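Local coordinates for protein putative epimerase (Burkholderia cenocepacia, PDB 4LW8) that probably acts as an NAD(P)-dependent sugar epimerase of the epimerase/dehydratase family, with a likely role in the biosynthesis of lipopolysaccharide O-antigen, at residues A[187-192]-A[313-318]; A[199-204]-A[211-216]; A[216-221]-A[274-279]; A[227-232]-A[304-309]. All coordinates share one frame; numbering follows the deposited sequence.

Contact 1 (A[187-192]-A[313-318]); sequences NYTGVG and RWMVDA
In Val191 the first torsion (169°) sends CG1 trans to the backbone nitrogen and leaves CG2 beside that nitrogen, while Trp314 swings its indole off the helix with CG likewise trans (chi1 174°), which brings methyl CG2 and ring together face-on. CG2 sits over the pyrrole part of the indole, 3.5 Å from the centroid of the Trp314 five-membered ring and 16° off its normal, a CH-pi contact. The same methyl leans on Ala318 CB at 3.6 Å, one turn further along helix 308-321, and lies 4.2 Å from Met315 CG. A single branch of Val191 therefore fills the angle between three helix residues. Just before it in the chain, Gly190 presents bare backbone to the benzene part of the indole, with Gly190 CA 3.4 Å from Trp314 CZ3; the absence of a side chain lets the ring come this close. Met315 SD lies 3.7 Å from Gly190 CA, and the bend at the last torsion carries Met315 CE to 3.4 Å from Thr189 OG1. That hydroxyl has its polar partner in Gln193 OE1, and the methyl merely packs beside it. On the indole face turned away from Val191, Arg228 makes a cation-pi contact. The worked lesson is a helix docked by shape and dispersion on the end of strand 180-189, part of the large, mainly parallel sheet of this family's Rossmann-type fold. Held between an aliphatic methyl and a cation, the electron-rich indole would be restrained on both faces, while the hydroxyl at the margin keeps its hydrogen bond separate from the apolar packing.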
# COMPACT_ATOMS: atom_id res chain seq x y z
N ASN A 187 14.01 -12.58 -8.63
CA ASN A 187 15.40 -12.49 -8.16
C ASN A 187 16.38 -12.35 -9.30
O ASN A 187 16.31 -13.08 -10.29
CB ASN A 187 15.78 -13.73 -7.34
CG ASN A 187 14.72 -14.10 -6.32
OD1 ASN A 187 14.69 -13.53 -5.24
ND2 ASN A 187 13.83 -15.01 -6.69
N TYR A 188 17.34 -11.45 -9.14
CA TYR A 188 18.38 -11.34 -10.14
C TYR A 188 19.68 -10.91 -9.50
O TYR A 188 19.71 -10.35 -8.40
CB TYR A 188 17.98 -10.37 -11.26
CG TYR A 188 17.78 -8.92 -10.86
CD1 TYR A 188 18.83 -8.00 -10.96
CD2 TYR A 188 16.55 -8.45 -10.41
CE1 TYR A 188 18.66 -6.66 -10.61
CE2 TYR A 188 16.37 -7.12 -10.06
CZ TYR A 188 17.43 -6.23 -10.17
OH TYR A 188 17.25 -4.90 -9.84
N THR A 189 20.77 -11.21 -10.19
CA THR A 189 22.08 -11.02 -9.61
C THR A 189 23.11 -10.80 -10.71
O THR A 189 22.77 -10.81 -11.89
CB THR A 189 22.48 -12.22 -8.72
OG1 THR A 189 23.62 -11.86 -7.92
CG2 THR A 189 22.83 -13.44 -9.57
N GLY A 190 24.36 -10.58 -10.31
CA GLY A 190 25.41 -10.33 -11.28
C GLY A 190 26.56 -9.64 -10.61
O GLY A 190 26.52 -9.41 -9.39
N VAL A 191 27.59 -9.31 -11.38
CA VAL A 191 28.79 -8.67 -10.83
C VAL A 191 28.44 -7.30 -10.24
O VAL A 191 27.84 -6.46 -10.91
CB VAL A 191 29.88 -8.51 -11.92
CG1 VAL A 191 31.03 -7.61 -11.44
CG2 VAL A 191 30.41 -9.88 -12.32
N GLY A 192 28.82 -7.09 -8.98
CA GLY A 192 28.59 -5.83 -8.29
C GLY A 192 27.49 -5.85 -7.23
O GLY A 192 27.36 -4.91 -6.45
N ARG A 313 29.58 -18.01 -13.38
CA ARG A 313 30.99 -18.05 -13.75
C ARG A 313 31.51 -16.63 -13.91
O ARG A 313 32.62 -16.30 -13.48
CB ARG A 313 31.21 -18.85 -15.04
CG ARG A 313 32.69 -19.11 -15.33
CD ARG A 313 32.90 -19.95 -16.58
NE ARG A 313 32.46 -21.34 -16.41
CZ ARG A 313 33.19 -22.29 -15.83
NH1 ARG A 313 34.39 -22.02 -15.34
NH2 ARG A 313 32.71 -23.53 -15.74
N TRP A 314 30.68 -15.80 -14.53
CA TRP A 314 30.95 -14.38 -14.69
C TRP A 314 31.28 -13.75 -13.34
O TRP A 314 32.29 -13.05 -13.21
CB TRP A 314 29.73 -13.72 -15.33
CG TRP A 314 29.75 -12.23 -15.46
CD1 TRP A 314 30.76 -11.45 -15.95
CD2 TRP A 314 28.67 -11.34 -15.15
NE1 TRP A 314 30.39 -10.13 -15.94
CE2 TRP A 314 29.11 -10.03 -15.46
CE3 TRP A 314 27.38 -11.52 -14.64
CZ2 TRP A 314 28.30 -8.91 -15.27
CZ3 TRP A 314 26.58 -10.40 -14.46
CH2 TRP A 314 27.04 -9.11 -14.76
N MET A 315 30.45 -14.03 -12.34
CA MET A 315 30.63 -13.48 -10.99
C MET A 315 31.87 -14.05 -10.27
O MET A 315 32.61 -13.31 -9.61
CB MET A 315 29.36 -13.73 -10.15
CG MET A 315 28.11 -13.01 -10.71
SD MET A 315 26.54 -13.57 -10.00
CE MET A 315 26.73 -13.12 -8.28
N VAL A 316 32.07 -15.36 -10.37
CA VAL A 316 33.24 -15.99 -9.75
C VAL A 316 34.52 -15.40 -10.35
O VAL A 316 35.43 -15.01 -9.62
CB VAL A 316 33.26 -17.52 -9.93
CG1 VAL A 316 34.64 -18.09 -9.56
CG2 VAL A 316 32.17 -18.17 -9.07
N ASP A 317 34.57 -15.32 -11.68
CA ASP A 317 35.74 -14.78 -12.37
C ASP A 317 36.02 -13.34 -11.94
O ASP A 317 37.17 -12.96 -11.73
CB ASP A 317 35.55 -14.84 -13.89
CG ASP A 317 35.60 -16.26 -14.43
OD1 ASP A 317 36.09 -17.16 -13.72
OD2 ASP A 317 35.17 -16.46 -15.58
N ALA A 318 34.97 -12.54 -11.81
CA ALA A 318 35.15 -11.15 -11.40
C ALA A 318 35.69 -11.08 -9.98
O ALA A 318 36.54 -10.25 -9.68
CB ALA A 318 33.84 -10.37 -11.52

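Contact 2 (A[199-204]-A[211-216]); sequences LPKLVA and PRISLG
The planar peptide that joins Ser214 to Leu215 is the flat group here, and Lys201 meets it at the carbonyl oxygen rather than over a face. Lys201 NZ donates a hydrogen bond of 3.2 Å to Ser214 O, approaching almost head-on with a C=O...N angle of 168°. The ammonium group gets there because the lysine is stretched throughout: CG lies opposite the backbone nitrogen (chi1 -175°) and every later torsion is extended. On its way Lys201 CE passes 4.1 Å from Ile213 CD1, letting the aliphatic stem share in the apolar packing. The rest of the contact is made by branched side chains without planes. Leu202 CD1 lies 3.6 Å from Ile213 CD1, the two side chains crossing at about a right angle, and the same Leu202 methyl touches Leu215 CD2 at 3.7 Å. It thus serves both inward-reaching residues of the strand. The chain reverses between helix 198-207 and strand 212-215: the short segments run nearly antiparallel, at 164°, with their axes 10.0 Å apart at closest approach. Leu257, Val260 and Leu264 of helix 257-268 continue the packing around Leu202. Chemically, the arrangement divides the work: methyl groups fill the buried layer between helix and strand, and a long amphipathic lysine spans its margin to set its ammonium group against a strand carbonyl, probably polarising that C=O.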
# COMPACT_ATOMS: atom_id res chain seq x y z
N LEU A 199 23.04 -15.36 -3.69
CA LEU A 199 23.97 -15.83 -4.72
C LEU A 199 25.36 -15.16 -4.63
O LEU A 199 26.38 -15.85 -4.74
CB LEU A 199 23.35 -15.68 -6.12
CG LEU A 199 22.69 -16.97 -6.67
CD1 LEU A 199 21.73 -17.59 -5.68
CD2 LEU A 199 21.98 -16.72 -8.00
N PRO A 200 25.42 -13.82 -4.44
CA PRO A 200 26.75 -13.24 -4.21
C PRO A 200 27.47 -13.80 -2.97
O PRO A 200 28.70 -13.92 -2.97
CB PRO A 200 26.46 -11.74 -4.05
CG PRO A 200 25.23 -11.53 -4.92
CD PRO A 200 24.40 -12.77 -4.69
N LYS A 201 26.71 -14.16 -1.94
CA LYS A 201 27.29 -14.79 -0.75
C LYS A 201 27.93 -16.13 -1.12
O LYS A 201 29.09 -16.40 -0.77
CB LYS A 201 26.22 -14.97 0.33
CG LYS A 201 26.71 -15.52 1.68
CD LYS A 201 25.51 -15.99 2.53
CE LYS A 201 25.95 -16.66 3.83
NZ LYS A 201 24.81 -17.27 4.59
N LEU A 202 27.19 -16.95 -1.87
CA LEU A 202 27.69 -18.23 -2.36
C LEU A 202 28.92 -18.04 -3.24
O LEU A 202 29.93 -18.73 -3.07
CB LEU A 202 26.60 -18.97 -3.15
CG LEU A 202 25.66 -19.93 -2.41
CD1 LEU A 202 25.21 -19.36 -1.09
CD2 LEU A 202 24.45 -20.21 -3.29
N VAL A 203 28.83 -17.12 -4.19
CA VAL A 203 29.96 -16.83 -5.09
C VAL A 203 31.20 -16.39 -4.30
O VAL A 203 32.30 -16.86 -4.55
CB VAL A 203 29.58 -15.76 -6.14
CG1 VAL A 203 30.83 -15.20 -6.84
CG2 VAL A 203 28.62 -16.34 -7.15
N ALA A 204 31.00 -15.49 -3.33
CA ALA A 204 32.11 -14.99 -2.52
C ALA A 204 32.80 -16.13 -1.77
O ALA A 204 34.03 -16.18 -1.70
CB ALA A 204 31.63 -13.93 -1.53
N PRO A 211 35.98 -23.35 2.98
CA PRO A 211 35.66 -24.76 3.22
C PRO A 211 34.17 -24.99 3.46
O PRO A 211 33.64 -26.02 3.04
CB PRO A 211 36.47 -25.09 4.49
CG PRO A 211 36.67 -23.77 5.16
CD PRO A 211 36.79 -22.76 4.06
N ARG A 212 33.51 -24.07 4.16
CA ARG A 212 32.10 -24.28 4.51
C ARG A 212 31.22 -23.03 4.46
O ARG A 212 31.71 -21.90 4.43
CB ARG A 212 31.99 -24.94 5.89
CG ARG A 212 32.68 -24.23 7.04
CD ARG A 212 32.50 -25.01 8.37
NE ARG A 212 33.12 -26.33 8.31
CZ ARG A 212 32.47 -27.45 8.00
NH1 ARG A 212 31.17 -27.40 7.76
NH2 ARG A 212 33.12 -28.59 7.91
N ILE A 213 29.91 -23.27 4.47
CA ILE A 213 28.91 -22.21 4.50
C ILE A 213 27.62 -22.69 5.17
O ILE A 213 27.34 -23.89 5.22
CB ILE A 213 28.59 -21.70 3.07
CG1 ILE A 213 27.83 -20.37 3.12
CG2 ILE A 213 27.77 -22.72 2.29
CD1 ILE A 213 27.35 -19.90 1.77
N SER A 214 26.85 -21.75 5.70
CA SER A 214 25.61 -22.06 6.39
C SER A 214 24.45 -21.55 5.57
O SER A 214 24.45 -20.39 5.15
CB SER A 214 25.57 -21.42 7.78
OG SER A 214 26.56 -21.99 8.62
N LEU A 215 23.47 -22.42 5.32
CA LEU A 215 22.33 -22.10 4.47
C LEU A 215 21.01 -22.65 5.03
O LEU A 215 21.01 -23.39 6.02
CB LEU A 215 22.54 -22.63 3.05
CG LEU A 215 23.80 -22.16 2.32
CD1 LEU A 215 24.05 -23.01 1.07
CD2 LEU A 215 23.64 -20.70 1.95
N GLY A 216 19.90 -22.30 4.39
CA GLY A 216 18.61 -22.88 4.73
C GLY A 216 18.41 -24.18 3.97
O GLY A 216 19.38 -24.84 3.61

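Contact 3 (A[216-221]-A[274-279]); sequences GNLDVS and VTIDPR
A small parallel sheet of two strands, 212-215 and 273-276, provides the setting, and the contact lies where its two strands diverge: Gly216 leaves the first strand and meets Ile276 at the end of the second. Their CA atoms are 5.5 Å apart. Backbone hydrogen bonds between Thr275 and both Ile213 and Leu215, and between Leu215 and Asp277, pair the strands; side chains add packing beside this pairing. In Ile276, chi1 of -60° sets CG1 beside the backbone nitrogen and chi2 of -48° bends CD1 round to rest 3.2 Å from Gly216 O, a tight approach of a methyl to a carbonyl oxygen. The same methyl is 4.3 Å from Leu218 CG. Leu218 points back toward the strand, where its CD1 comes 4.3 Å from Val274 CG1, so that Val274 and Ile276, two residues apart on the same strand, both meet this leucine. Leu257 and Leu261 of helix 257-268 also touch Leu218, and Leu261 touches Val274, joining the loop to the helix as well. Past the strand end, Asp277 OD1 accepts a bond of 2.9 Å from Arg279 N, closing an Asx turn. The bond is fairly straight at the hydrogen, 163°, but reaches the oxygen from above the carboxylate plane. Further along the loop Asp219 forms a salt bridge with Lys287. What the chemistry implies is a modest surface closure: one close methyl-to-carbonyl contact and two looser aliphatic ones set the departing loop against the strand, while the nearby polar bond acts within one segment and shapes the turn that ends the strand.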
# COMPACT_ATOMS: atom_id res chain seq x y z
N GLY A 216 19.90 -22.30 4.39
CA GLY A 216 18.61 -22.88 4.73
C GLY A 216 18.41 -24.18 3.97
O GLY A 216 19.38 -24.84 3.61
N ASN A 217 17.15 -24.52 3.70
CA ASN A 217 16.84 -25.73 2.94
C ASN A 217 17.36 -25.64 1.52
O ASN A 217 17.28 -24.59 0.89
CB ASN A 217 15.32 -25.99 2.93
N LEU A 218 17.89 -26.75 1.01
CA LEU A 218 18.54 -26.79 -0.29
C LEU A 218 17.58 -27.23 -1.39
O LEU A 218 17.95 -27.29 -2.56
CB LEU A 218 19.75 -27.73 -0.25
CG LEU A 218 20.76 -27.45 0.87
CD1 LEU A 218 21.90 -28.46 0.86
CD2 LEU A 218 21.30 -26.02 0.78
N ASP A 219 16.35 -27.56 -1.00
CA ASP A 219 15.39 -28.12 -1.93
C ASP A 219 14.32 -27.09 -2.28
O ASP A 219 13.26 -27.42 -2.83
CB ASP A 219 14.77 -29.41 -1.35
CG ASP A 219 14.00 -29.15 -0.06
OD1 ASP A 219 14.26 -28.13 0.61
OD2 ASP A 219 13.15 -30.01 0.30
N VAL A 220 14.60 -25.84 -1.97
CA VAL A 220 13.68 -24.75 -2.26
C VAL A 220 14.10 -24.05 -3.56
O VAL A 220 15.21 -23.55 -3.66
CB VAL A 220 13.62 -23.75 -1.10
CG1 VAL A 220 12.82 -22.53 -1.50
CG2 VAL A 220 13.00 -24.43 0.13
N SER A 221 13.21 -24.07 -4.55
CA SER A 221 13.54 -23.59 -5.91
C SER A 221 12.96 -22.21 -6.18
O SER A 221 11.79 -21.96 -5.88
CB SER A 221 13.03 -24.57 -6.98
OG SER A 221 13.67 -25.83 -6.87
N VAL A 274 28.27 -27.75 3.56
CA VAL A 274 27.09 -26.98 3.95
C VAL A 274 26.54 -27.36 5.33
O VAL A 274 26.37 -28.53 5.63
CB VAL A 274 25.98 -27.16 2.90
CG1 VAL A 274 24.70 -26.43 3.34
CG2 VAL A 274 26.48 -26.66 1.55
N THR A 275 26.28 -26.34 6.15
CA THR A 275 25.60 -26.47 7.44
C THR A 275 24.20 -25.89 7.32
O THR A 275 24.02 -24.83 6.72
CB THR A 275 26.34 -25.73 8.58
OG1 THR A 275 27.51 -26.46 8.94
CG2 THR A 275 25.47 -25.61 9.81
N ILE A 276 23.20 -26.57 7.87
CA ILE A 276 21.86 -26.02 7.82
C ILE A 276 21.58 -25.24 9.10
O ILE A 276 21.46 -25.81 10.18
CB ILE A 276 20.80 -27.13 7.62
CG1 ILE A 276 21.06 -27.86 6.30
CG2 ILE A 276 19.41 -26.53 7.61
CD1 ILE A 276 21.29 -26.91 5.10
N ASP A 277 21.50 -23.92 8.95
CA ASP A 277 21.20 -23.01 10.05
C ASP A 277 19.69 -22.77 10.13
O ASP A 277 19.08 -22.37 9.14
CB ASP A 277 21.94 -21.68 9.84
CG ASP A 277 21.88 -20.75 11.04
OD1 ASP A 277 21.01 -20.94 11.93
OD2 ASP A 277 22.70 -19.81 11.10
N PRO A 278 19.09 -23.01 11.30
CA PRO A 278 17.66 -22.75 11.51
C PRO A 278 17.29 -21.28 11.28
O PRO A 278 16.16 -21.00 10.90
CB PRO A 278 17.46 -23.14 12.98
CG PRO A 278 18.48 -24.20 13.21
CD PRO A 278 19.69 -23.72 12.45
N ARG A 279 18.24 -20.38 11.47
CA ARG A 279 18.02 -18.95 11.25
C ARG A 279 17.60 -18.65 9.81
O ARG A 279 16.94 -17.64 9.55
CB ARG A 279 19.27 -18.15 11.60

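Contact 4 (A[227-232]-A[304-309]); sequences VRDVTA and PVTPLD
Asp229 and Thr306 face each other as a two-pronged pair, the carboxylate of one directed at the hydroxyl and the backbone N-H of the other. Thr306 OG1 donates to Asp229 OD1 at 2.8 Å, and Thr306 N donates to Asp229 OD2, also at 2.8 Å. Each oxygen is met on its syn side and rather close to the carboxylate plane, so the two donors lie roughly in line with the flat group instead of above it. The threonine can offer both at once because its OG1 stands beside the backbone nitrogen (chi1 -52°), turning hydroxyl and N-H in the same direction. The amide bond is reasonably straight, with 159° at the hydrogen. Next to it, Val305 CA lies 3.6 Å from Asp229 OD2, packing the backbone of the preceding residue alongside the carboxylate. Thr306 CG2 takes the other direction, trans to the backbone nitrogen, and lies 4.2 Å from Arg228 NH2; the two side chains cross at about a right angle, and this is loose packing only. The guanidinium forms a salt bridge with Asp226 and a cation-pi contact with Trp314. Within helix 227-240, Thr231 OG1 and Thr231 N reach Val227 O from opposite faces of its plane, adding a second grip to the first turn. Pro307, at the N-cap of helix 308-321, follows directly after Thr306. Two bonds fixing both oxygens should keep the Asp229 carboxylate from rotating and tie the first turn of one helix to the approach of another, and the two donors probably stabilise the negative charge shared by OD1 and OD2.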
# COMPACT_ATOMS: atom_id res chain seq x y z
N VAL A 227 21.29 -9.83 -14.18
CA VAL A 227 20.98 -8.40 -14.20
C VAL A 227 21.07 -7.80 -15.63
O VAL A 227 20.31 -6.90 -15.99
CB VAL A 227 21.92 -7.61 -13.23
CG1 VAL A 227 23.39 -7.71 -13.66
CG2 VAL A 227 21.48 -6.16 -13.11
N ARG A 228 21.96 -8.34 -16.46
CA ARG A 228 22.08 -7.86 -17.83
C ARG A 228 20.81 -8.17 -18.64
O ARG A 228 20.36 -7.34 -19.42
CB ARG A 228 23.31 -8.46 -18.50
CG ARG A 228 24.62 -7.95 -17.93
CD ARG A 228 25.80 -8.77 -18.39
NE ARG A 228 25.71 -10.15 -17.93
CZ ARG A 228 26.62 -11.08 -18.21
NH1 ARG A 228 27.69 -10.76 -18.94
NH2 ARG A 228 26.46 -12.32 -17.77
N ASP A 229 20.22 -9.34 -18.42
CA ASP A 229 18.95 -9.70 -19.06
C ASP A 229 17.82 -8.82 -18.55
O ASP A 229 16.93 -8.43 -19.31
CB ASP A 229 18.57 -11.17 -18.80
CG ASP A 229 19.55 -12.16 -19.42
OD1 ASP A 229 20.39 -11.77 -20.25
OD2 ASP A 229 19.44 -13.36 -19.09
N VAL A 230 17.83 -8.55 -17.25
CA VAL A 230 16.75 -7.78 -16.64
C VAL A 230 16.74 -6.35 -17.20
O VAL A 230 15.70 -5.82 -17.60
CB VAL A 230 16.87 -7.76 -15.10
CG1 VAL A 230 15.95 -6.69 -14.48
CG2 VAL A 230 16.59 -9.16 -14.50
N THR A 231 17.91 -5.73 -17.27
CA THR A 231 17.97 -4.36 -17.77
C THR A 231 17.70 -4.32 -19.28
O THR A 231 17.17 -3.32 -19.78
CB THR A 231 19.31 -3.70 -17.39
OG1 THR A 231 20.40 -4.51 -17.84
CG2 THR A 231 19.40 -3.56 -15.85
N ALA A 232 18.05 -5.37 -20.02
CA ALA A 232 17.69 -5.44 -21.44
C ALA A 232 16.16 -5.44 -21.59
O ALA A 232 15.63 -4.79 -22.49
CB ALA A 232 18.30 -6.68 -22.11
N PRO A 304 16.75 -13.17 -25.32
CA PRO A 304 17.70 -14.22 -24.95
C PRO A 304 17.81 -14.31 -23.44
O PRO A 304 17.81 -13.28 -22.78
CB PRO A 304 19.01 -13.77 -25.61
CG PRO A 304 18.85 -12.30 -25.80
CD PRO A 304 17.39 -12.09 -26.09
N VAL A 305 17.89 -15.53 -22.92
CA VAL A 305 18.11 -15.75 -21.49
C VAL A 305 19.48 -16.34 -21.22
O VAL A 305 19.79 -17.44 -21.64
CB VAL A 305 17.05 -16.71 -20.89
CG1 VAL A 305 17.36 -16.98 -19.40
CG2 VAL A 305 15.65 -16.14 -21.07
N THR A 306 20.30 -15.57 -20.52
CA THR A 306 21.65 -16.00 -20.18
C THR A 306 21.51 -17.14 -19.17
O THR A 306 20.82 -17.00 -18.16
CB THR A 306 22.45 -14.85 -19.55
OG1 THR A 306 22.39 -13.70 -20.42
CG2 THR A 306 23.91 -15.24 -19.30
N PRO A 307 22.18 -18.28 -19.44
CA PRO A 307 22.16 -19.42 -18.52
C PRO A 307 22.73 -19.03 -17.17
O PRO A 307 23.73 -18.32 -17.14
CB PRO A 307 23.06 -20.46 -19.22
CG PRO A 307 23.07 -20.07 -20.65
CD PRO A 307 22.95 -18.56 -20.66
N LEU A 308 22.12 -19.48 -16.08
CA LEU A 308 22.60 -19.09 -14.76
C LEU A 308 24.06 -19.51 -14.53
O LEU A 308 24.82 -18.79 -13.88
CB LEU A 308 21.70 -19.68 -13.65
CG LEU A 308 21.95 -19.23 -12.20
CD1 LEU A 308 21.81 -17.72 -12.05
CD2 LEU A 308 21.00 -19.92 -11.25
N ASP A 309 24.47 -20.65 -15.07
CA ASP A 309 25.85 -21.08 -14.81
C ASP A 309 26.85 -20.11 -15.48
O ASP A 309 27.95 -19.90 -14.98
CB ASP A 309 26.08 -22.53 -15.28
CG ASP A 309 26.21 -22.65 -16.77
OD1 ASP A 309 27.36 -22.73 -17.26
OD2 ASP A 309 25.17 -22.68 -17.45

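Overall arrangement
Followed from the N terminus, the chain first enters contact 1 at the end of strand 180-189, and that loop closes only at helix 308-321; the other three contacts all lie within it. Contact 2 closes early, returning helix 198-207 onto strand 212-215. It shares Gly216 with contact 3, which opens there and closes at strand 273-276, the partner of 212-215 in the small parallel sheet. Contact 4 opens at helix 227-240 before contact 3 has closed, so these two cross. Thr189 O bonds Val227 N, joining contacts 1 and 4, and Pro200 packs on Thr189, joining contacts 1 and 2. Together they connect the large sheet, the small sheet and the C-terminal helix.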